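PDB 4KG7: peptidase S8 and S53, subtilisin, kexin, sedolisin from Mycobacterium smegmatis, which is a mycosin protease of the ESX-3 type VII secretion system, probably cleaving its protein substrates with a subtilisin-like charge relay. Local coordinates for residues S156-L161 / S193-A198; S326-L331 / G366-V371; A330-K335 / V345-T350. One frame throughout, in Å; residues are numbered along the deposited sequence.

Contact 1 of 3, residues S156-L161 / S193-A198; sequences SDAETL and SVLGAA
Leu161 and Leu195 make the tight part of this helix-to-helix contact, a small example of how two helices flanking the parallel sheet can meet through one projecting side chain. Leu195 points from helix 193-205 toward its neighbour, and its CD1 methyl does most of the touching. This methyl lies 3.9 Å from CG of Leu161 and equally near the CD2 branch of the same residue, resting against the side of the isobutyl fork. With CG anti to the backbone N (chi1 178°), Leu195 extends far enough from its own helix to reach there. The two leucine chains meet at a slant, and both are buried.

One turn back along helix 150-170 the fit is slacker. Ala158 and Leu195 have the nearest pair of CA atoms, 6.6 Å apart, yet the CB of Ala158 stays 4.5 Å from CD2 of Leu195. The carbonyl O of Ala158 is hardly closer, 4.4 Å from Leu195 CD1. The small methyl of Ala158 lets the backbones approach at this point without a second interlocking chain.

Toward solvent the contact opens out. Val194 points at helix 150-170, but Val194 CG1 stays 6.2 Å from Glu159 O, and the side chain packs instead on Pro16 in a loop near the N-terminus. Glu159 turns away and forms a salt bridge with Arg163 of its own helix. Ala162, which follows Leu161 in helix 150-170, also touches Leu195.

The side chain of Leu161 is about 9 Å from that of Asp73, a predicted charge-relay residue, which places Leu161 near the probable catalytic site without touching it. Neighbouring helices that link successive parallel strands through beta-alpha-beta crossovers, as here between 129-134, 175-178 and 209-213, are characteristic of the subtilisin fold.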
loop_
_atom_site.group_PDB
_atom_site.type_symbol
_atom_site.label_atom_id
_atom_site.label_comp_id
_atom_site.label_asym_id
_atom_site.label_seq_id
_atom_site.Cartn_x
_atom_site.Cartn_y
_atom_site.Cartn_z
ATOM N N SER A 156 5.409 -14.601 10.664
ATOM C CA SER A 156 4.164 -15.166 10.108
ATOM C C SER A 156 3.618 -14.266 8.991
ATOM O O SER A 156 3.101 -14.728 7.948
ATOM C CB SER A 156 3.118 -15.354 11.221
ATOM O OG SER A 156 1.832 -15.623 10.668
ATOM N N ASP A 157 3.714 -12.975 9.217
ATOM C CA ASP A 157 3.228 -12.003 8.257
ATOM C C ASP A 157 4.055 -12.009 6.975
ATOM O O ASP A 157 3.531 -11.876 5.875
ATOM C CB ASP A 157 3.243 -10.626 8.867
ATOM C CG ASP A 157 2.458 -9.669 8.071
ATOM O OD1 ASP A 157 1.199 -9.783 8.074
ATOM O OD2 ASP A 157 3.087 -8.808 7.414
ATOM N N ALA A 158 5.363 -12.146 7.120
ATOM C CA ALA A 158 6.227 -12.184 5.926
ATOM C C ALA A 158 5.928 -13.432 5.109
ATOM O O ALA A 158 6.063 -13.436 3.885
ATOM C CB ALA A 158 7.692 -12.149 6.317
ATOM N N GLU A 159 5.602 -14.519 5.797
ATOM C CA GLU A 159 5.415 -15.815 5.152
ATOM C C GLU A 159 4.178 -15.746 4.267
ATOM O O GLU A 159 4.206 -16.198 3.126
ATOM C CB GLU A 159 5.315 -16.919 6.210
ATOM C CG GLU A 159 5.348 -18.349 5.672
ATOM C CD GLU A 159 4.027 -18.821 5.060
ATOM O OE1 GLU A 159 2.941 -18.430 5.525
ATOM O OE2 GLU A 159 4.102 -19.651 4.126
ATOM N N THR A 160 3.089 -15.163 4.752
ATOM C CA THR A 160 1.910 -15.025 3.908
ATOM C C THR A 160 2.082 -13.920 2.871
ATOM O O THR A 160 1.577 -14.055 1.746
ATOM C CB THR A 160 0.640 -14.745 4.714
ATOM O OG1 THR A 160 0.840 -13.566 5.501
ATOM C CG2 THR A 160 0.304 -15.916 5.603
ATOM N N LEU A 161 2.812 -12.853 3.219
ATOM C CA LEU A 161 2.972 -11.771 2.278
ATOM C C LEU A 161 3.690 -12.294 1.009
ATOM O O LEU A 161 3.305 -11.970 -0.134
ATOM C CB LEU A 161 3.777 -10.617 2.866
ATOM C CG LEU A 161 4.005 -9.460 1.883
ATOM C CD1 LEU A 161 2.702 -8.923 1.363
ATOM C CD2 LEU A 161 4.810 -8.347 2.561
ATOM N N SER A 193 14.891 -13.964 2.831
ATOM C CA SER A 193 15.222 -14.426 1.480
ATOM C C SER A 193 13.990 -14.855 0.662
ATOM O O SER A 193 13.929 -14.620 -0.526
ATOM C CB SER A 193 16.242 -15.564 1.536
ATOM O OG SER A 193 15.785 -16.603 2.388
ATOM N N VAL A 194 13.015 -15.493 1.295
ATOM C CA VAL A 194 11.831 -15.963 0.564
ATOM C C VAL A 194 10.978 -14.781 0.100
ATOM O O VAL A 194 10.479 -14.742 -1.021
ATOM C CB VAL A 194 11.019 -17.000 1.372
ATOM C CG1 VAL A 194 9.738 -17.376 0.632
ATOM C CG2 VAL A 194 11.871 -18.232 1.593
ATOM N N LEU A 195 10.782 -13.815 0.984
ATOM C CA LEU A 195 10.041 -12.605 0.613
ATOM C C LEU A 195 10.770 -11.832 -0.486
ATOM O O LEU A 195 10.152 -11.376 -1.464
ATOM C CB LEU A 195 9.816 -11.711 1.860
ATOM C CG LEU A 195 9.077 -10.378 1.613
ATOM C CD1 LEU A 195 7.683 -10.561 0.999
ATOM C CD2 LEU A 195 8.977 -9.592 2.907
ATOM N N GLY A 196 12.071 -11.652 -0.315
ATOM C CA GLY A 196 12.859 -11.041 -1.365
ATOM C C GLY A 196 12.697 -11.751 -2.699
ATOM O O GLY A 196 12.500 -11.118 -3.733
ATOM N N ALA A 197 12.744 -13.074 -2.675
ATOM C CA ALA A 197 12.590 -13.865 -3.898
ATOM C C ALA A 197 11.223 -13.631 -4.539
ATOM O O ALA A 197 11.102 -13.534 -5.762
ATOM C CB ALA A 197 12.796 -15.339 -3.626
ATOM N N ALA A 198 10.191 -13.629 -3.713
ATOM C CA ALA A 198 8.836 -13.358 -4.192
ATOM C C ALA A 198 8.704 -11.988 -4.849
ATOM O O ALA A 198 8.096 -11.833 -5.926
ATOM C CB ALA A 198 7.868 -13.497 -3.034
#

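Contact 2 of 3, residues S326-L331 / G366-V371; sequences SGVAAL and GMVDPV
Val328 meets both Val368 and Pro370, and the apolar contacts across this interface all run through its two methyl groups. CG2 of Val328 lies 3.7 Å from CG of Pro370, the closest approach between the segments. CG1 of Val328 lies 3.9 Å from CG2 of Val368 and also touches the proline, 4.0 Å from its CA and at the same distance from its CB. Val328 lies roughly perpendicular to the proline, the methyls pressing on the CA-CB-CG side of the ring. The two valines, by contrast, meet end on. Val368 takes the less usual rotamer in which CG1 sits between the backbone N and the carbonyl carbon (chi1 66°), leaving CG2 as the branch that extends to Val328. All three residues are buried, and Leu53 of helix 48-53 packs on both Val368 and Pro370.

Polar interactions fix the segments separately rather than joining them. Along 366-371, Gly366 and Val368 make backbone hydrogen bonds with Ala284 of the edge strand 281-286, which holds Val368 in an extended course before the chain turns into a helix. Asp369 is the N-cap of helix 370-375: its side chain points away from Val328, and OD1 accepts a hydrogen bond from the backbone N of Ala372. Pro370, the first residue of that helix, needs no amide hydrogen there. On the other segment, Ser326 OG hydrogen-bonds with OD1 of Asn177, tying helix 318-335 to the central sheet.

Val328 thus packs where the extended chain passes into helix 370-375. Its own helix, 318-335, carries Ser319, the predicted nucleophile, near its start and in this protein packs against the C-terminal part of the chain; a long helix following the active-site serine is a hallmark of the subtilisin fold.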
loop_
_atom_site.group_PDB
_atom_site.type_symbol
_atom_site.label_atom_id
_atom_site.label_comp_id
_atom_site.label_asym_id
_atom_site.label_seq_id
_atom_site.Cartn_x
_atom_site.Cartn_y
_atom_site.Cartn_z
ATOM N N SER A 326 -0.543 3.528 -6.298
ATOM C CA SER A 326 -0.997 2.387 -7.104
ATOM C C SER A 326 -2.012 2.788 -8.171
ATOM O O SER A 326 -1.976 2.303 -9.309
ATOM C CB SER A 326 -1.550 1.304 -6.213
ATOM O OG SER A 326 -0.486 0.700 -5.505
ATOM N N GLY A 327 -2.978 3.613 -7.797
ATOM C CA GLY A 327 -3.921 4.128 -8.798
ATOM C C GLY A 327 -3.251 4.918 -9.913
ATOM O O GLY A 327 -3.565 4.748 -11.077
ATOM N N VAL A 328 -2.306 5.773 -9.553
ATOM C CA VAL A 328 -1.560 6.517 -10.568
ATOM C C VAL A 328 -0.740 5.603 -11.456
ATOM O O VAL A 328 -0.682 5.802 -12.655
ATOM C CB VAL A 328 -0.652 7.607 -9.958
ATOM C CG1 VAL A 328 0.079 8.379 -11.034
ATOM C CG2 VAL A 328 -1.455 8.605 -9.150
ATOM N N ALA A 329 -0.104 4.594 -10.866
ATOM C CA ALA A 329 0.609 3.592 -11.648
ATOM C C ALA A 329 -0.317 2.918 -12.659
ATOM O O ALA A 329 0.064 2.713 -13.791
ATOM C CB ALA A 329 1.286 2.550 -10.759
ATOM N N ALA A 330 -1.544 2.586 -12.258
ATOM C CA ALA A 330 -2.508 1.984 -13.184
ATOM C C ALA A 330 -2.827 2.961 -14.321
ATOM O O ALA A 330 -2.947 2.535 -15.477
ATOM C CB ALA A 330 -3.800 1.562 -12.468
ATOM N N LEU A 331 -2.983 4.251 -14.011
ATOM C CA LEU A 331 -3.203 5.239 -15.086
ATOM C C LEU A 331 -2.053 5.191 -16.089
ATOM O O LEU A 331 -2.253 5.198 -17.316
ATOM C CB LEU A 331 -3.342 6.653 -14.530
ATOM C CG LEU A 331 -4.561 6.910 -13.652
ATOM C CD1 LEU A 331 -4.679 8.414 -13.359
ATOM C CD2 LEU A 331 -5.859 6.330 -14.202
ATOM N N GLY A 366 9.153 13.081 -3.656
ATOM C CA GLY A 366 8.081 14.047 -3.373
ATOM C C GLY A 366 6.729 13.552 -3.828
ATOM O O GLY A 366 6.579 12.390 -4.258
ATOM N N MET A 367 5.726 14.427 -3.748
ATOM C CA MET A 367 4.356 14.034 -4.079
ATOM C C MET A 367 4.256 13.643 -5.552
ATOM O O MET A 367 4.711 14.358 -6.447
ATOM C CB MET A 367 3.334 15.140 -3.774
ATOM C CG MET A 367 1.871 14.702 -3.920
ATOM S SD MET A 367 0.820 16.017 -3.285
ATOM C CE MET A 367 1.262 17.452 -4.243
ATOM N N VAL A 368 3.641 12.497 -5.785
ATOM C CA VAL A 368 3.366 12.026 -7.135
ATOM C C VAL A 368 2.590 13.084 -7.893
ATOM O O VAL A 368 1.752 13.811 -7.321
ATOM C CB VAL A 368 2.596 10.679 -7.073
ATOM C CG1 VAL A 368 1.203 10.821 -6.465
ATOM C CG2 VAL A 368 2.549 9.968 -8.412
ATOM N N ASP A 369 2.866 13.174 -9.191
ATOM C CA ASP A 369 2.246 14.184 -10.045
ATOM C C ASP A 369 1.666 13.457 -11.250
ATOM O O ASP A 369 2.368 13.256 -12.250
ATOM C CB ASP A 369 3.253 15.255 -10.459
ATOM C CG ASP A 369 2.625 16.403 -11.229
ATOM O OD1 ASP A 369 1.577 16.211 -11.903
ATOM O OD2 ASP A 369 3.232 17.505 -11.218
ATOM N N PRO A 370 0.390 13.040 -11.149
ATOM C CA PRO A 370 -0.184 12.201 -12.179
ATOM C C PRO A 370 -0.156 12.789 -13.589
ATOM O O PRO A 370 0.204 12.093 -14.529
ATOM C CB PRO A 370 -1.625 11.992 -11.701
ATOM C CG PRO A 370 -1.530 12.105 -10.246
ATOM C CD PRO A 370 -0.491 13.129 -9.966
ATOM N N VAL A 371 -0.498 14.063 -13.752
ATOM C CA VAL A 371 -0.523 14.652 -15.093
ATOM C C VAL A 371 0.887 14.704 -15.686
ATOM O O VAL A 371 1.104 14.394 -16.860
ATOM C CB VAL A 371 -1.213 16.025 -15.105
ATOM C CG1 VAL A 371 -0.970 16.723 -16.417
ATOM C CG2 VAL A 371 -2.703 15.871 -14.819
#

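Contact 3 of 3, residues A330-K335 / V345-T350; sequences ALVRSK and VHRLTT
Arg347 brings the flat group to this contact, yet it is the aliphatic stem that touches Val332. The guanidinium makes a cation-pi interaction with Phe336, while NH1 donates hydrogen bonds to the carbonyl oxygens of Ala373 and Trp376. Two acceptors on one nitrogen should limit the head's freedom to turn. A bend at chi3 (-81°) carries the head away from Val332 and leaves CD of Arg347 against the valine, 3.6 Å from its CG1. The buried arginine thus packs its stem on the valine while the head meets carbonyl oxygens and an aromatic ring.

The other branch of Val332, CG2, rests 4.1 Å from CD2 of Leu348, and here the two chains run antiparallel alongside one another. The helices themselves keep some distance, with CA atoms of Val332 and Leu348 8.4 Å apart.

Lys335 NZ hydrogen-bonds to the carbonyl of Leu374, one residue beyond one of the acceptors used by Arg347. Val332 also packs on Ala373 and Leu374, and on Val344, placing it among three helices: its own 318-335, helix 341-350 and the C-terminal helix 370-375. Through Ala329, helix 318-335 also meets strand 175-178 of the central sheet.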
loop_
_atom_site.group_PDB
_atom_site.type_symbol
_atom_site.label_atom_id
_atom_site.label_comp_id
_atom_site.label_asym_id
_atom_site.label_seq_id
_atom_site.Cartn_x
_atom_site.Cartn_y
_atom_site.Cartn_z
ATOM N N ALA A 330 -1.544 2.586 -12.258
ATOM C CA ALA A 330 -2.508 1.984 -13.184
ATOM C C ALA A 330 -2.827 2.961 -14.321
ATOM O O ALA A 330 -2.947 2.535 -15.477
ATOM C CB ALA A 330 -3.800 1.562 -12.468
ATOM N N LEU A 331 -2.983 4.251 -14.011
ATOM C CA LEU A 331 -3.203 5.239 -15.086
ATOM C C LEU A 331 -2.053 5.191 -16.089
ATOM O O LEU A 331 -2.253 5.198 -17.316
ATOM C CB LEU A 331 -3.342 6.653 -14.530
ATOM C CG LEU A 331 -4.561 6.910 -13.652
ATOM C CD1 LEU A 331 -4.679 8.414 -13.359
ATOM C CD2 LEU A 331 -5.859 6.330 -14.202
ATOM N N VAL A 332 -0.839 5.199 -15.563
ATOM C CA VAL A 332 0.367 5.271 -16.396
ATOM C C VAL A 332 0.491 4.004 -17.244
ATOM O O VAL A 332 0.801 4.075 -18.424
ATOM C CB VAL A 332 1.630 5.515 -15.534
ATOM C CG1 VAL A 332 2.901 5.305 -16.343
ATOM C CG2 VAL A 332 1.598 6.931 -14.965
ATOM N N ARG A 333 0.264 2.833 -16.639
ATOM C CA ARG A 333 0.374 1.590 -17.412
ATOM C C ARG A 333 -0.699 1.444 -18.466
ATOM O O ARG A 333 -0.441 0.823 -19.504
ATOM C CB ARG A 333 0.396 0.360 -16.505
ATOM C CG ARG A 333 1.478 0.395 -15.446
ATOM C CD ARG A 333 1.924 -1.001 -15.090
ATOM N NE ARG A 333 2.886 -1.501 -16.065
ATOM C CZ ARG A 333 3.626 -2.591 -15.879
ATOM N NH1 ARG A 333 3.427 -3.367 -14.828
ATOM N NH2 ARG A 333 4.525 -2.937 -16.774
ATOM N N SER A 334 -1.880 2.018 -18.246
ATOM C CA SER A 334 -2.921 2.003 -19.255
ATOM C C SER A 334 -2.552 2.901 -20.433
ATOM O O SER A 334 -2.734 2.518 -21.577
ATOM C CB SER A 334 -4.255 2.448 -18.658
ATOM O OG SER A 334 -5.293 2.474 -19.614
ATOM N N LYS A 335 -2.045 4.089 -20.152
ATOM C CA LYS A 335 -1.682 5.028 -21.214
ATOM C C LYS A 335 -0.463 4.562 -21.986
ATOM O O LYS A 335 -0.399 4.725 -23.225
ATOM C CB LYS A 335 -1.448 6.434 -20.676
ATOM C CG LYS A 335 -1.040 7.358 -21.807
ATOM C CD LYS A 335 -1.185 8.824 -21.526
ATOM C CE LYS A 335 -0.744 9.597 -22.749
ATOM N NZ LYS A 335 -0.537 11.038 -22.466
ATOM N N VAL A 345 8.062 2.940 -12.784
ATOM C CA VAL A 345 8.549 3.501 -11.534
ATOM C C VAL A 345 9.413 4.751 -11.816
ATOM O O VAL A 345 9.280 5.763 -11.170
ATOM C CB VAL A 345 9.289 2.437 -10.687
ATOM C CG1 VAL A 345 10.040 3.096 -9.528
ATOM C CG2 VAL A 345 8.293 1.395 -10.180
ATOM N N HIS A 346 10.302 4.669 -12.794
ATOM C CA HIS A 346 11.130 5.814 -13.177
ATOM C C HIS A 346 10.270 7.010 -13.573
ATOM O O HIS A 346 10.535 8.145 -13.183
ATOM C CB HIS A 346 12.048 5.406 -14.341
ATOM C CG HIS A 346 12.909 6.515 -14.862
ATOM N ND1 HIS A 346 14.114 6.866 -14.287
ATOM C CD2 HIS A 346 12.733 7.353 -15.905
ATOM C CE1 HIS A 346 14.654 7.851 -14.980
ATOM N NE2 HIS A 346 13.822 8.189 -15.942
ATOM N N ARG A 347 9.235 6.765 -14.342
ATOM C CA ARG A 347 8.348 7.826 -14.776
ATOM C C ARG A 347 7.654 8.483 -13.562
ATOM O O ARG A 347 7.473 9.697 -13.504
ATOM C CB ARG A 347 7.355 7.212 -15.751
ATOM C CG ARG A 347 6.287 8.119 -16.287
ATOM C CD ARG A 347 5.596 7.447 -17.461
ATOM N NE ARG A 347 6.356 7.578 -18.702
ATOM C CZ ARG A 347 6.249 8.583 -19.571
ATOM N NH1 ARG A 347 5.413 9.602 -19.357
ATOM N NH2 ARG A 347 7.009 8.574 -20.656
ATOM N N LEU A 348 7.218 7.657 -12.609
ATOM C CA LEU A 348 6.530 8.182 -11.438
ATOM C C LEU A 348 7.478 9.026 -10.611
ATOM O O LEU A 348 7.118 10.124 -10.133
ATOM C CB LEU A 348 5.985 7.029 -10.617
ATOM C CG LEU A 348 4.805 6.273 -11.241
ATOM C CD1 LEU A 348 4.476 5.059 -10.417
ATOM C CD2 LEU A 348 3.577 7.158 -11.376
ATOM N N THR A 349 8.680 8.514 -10.370
ATOM C CA THR A 349 9.597 9.243 -9.486
ATOM C C THR A 349 10.222 10.459 -10.174
ATOM O O THR A 349 10.383 11.498 -9.556
ATOM C CB THR A 349 10.695 8.358 -8.892
ATOM O OG1 THR A 349 11.482 7.791 -9.954
ATOM C CG2 THR A 349 10.126 7.256 -8.045
ATOM N N THR A 350 10.561 10.350 -11.448
ATOM C CA THR A 350 11.259 11.462 -12.116
ATOM C C THR A 350 10.332 12.648 -12.348
ATOM O O THR A 350 10.802 13.780 -12.528
ATOM C CB THR A 350 11.876 11.003 -13.450
ATOM O OG1 THR A 350 10.854 10.658 -14.366
ATOM C CG2 THR A 350 12.760 9.843 -13.247
#

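All three contacts are buried and apolar, but they occupy two regions of the fold. Contact 1 lies on the opposite side of the chain's centre from contact 2, about 27 Å away between centres, and joins two crossover helices where Ala158 is partly exposed. Contacts 2 and 3 are neighbours, 7 Å apart between centres, and share helix 318-335 with Ala330 and Leu331. Leu348 of contact 3 connects them directly: its CD2 lies 3.7 Å from CG1 of Val328. Their chemistry differs in partner: leucine on leucine and alanine in contact 1, valine against proline and valine in contact 2, and valine beside a buried arginine stem in contact 3.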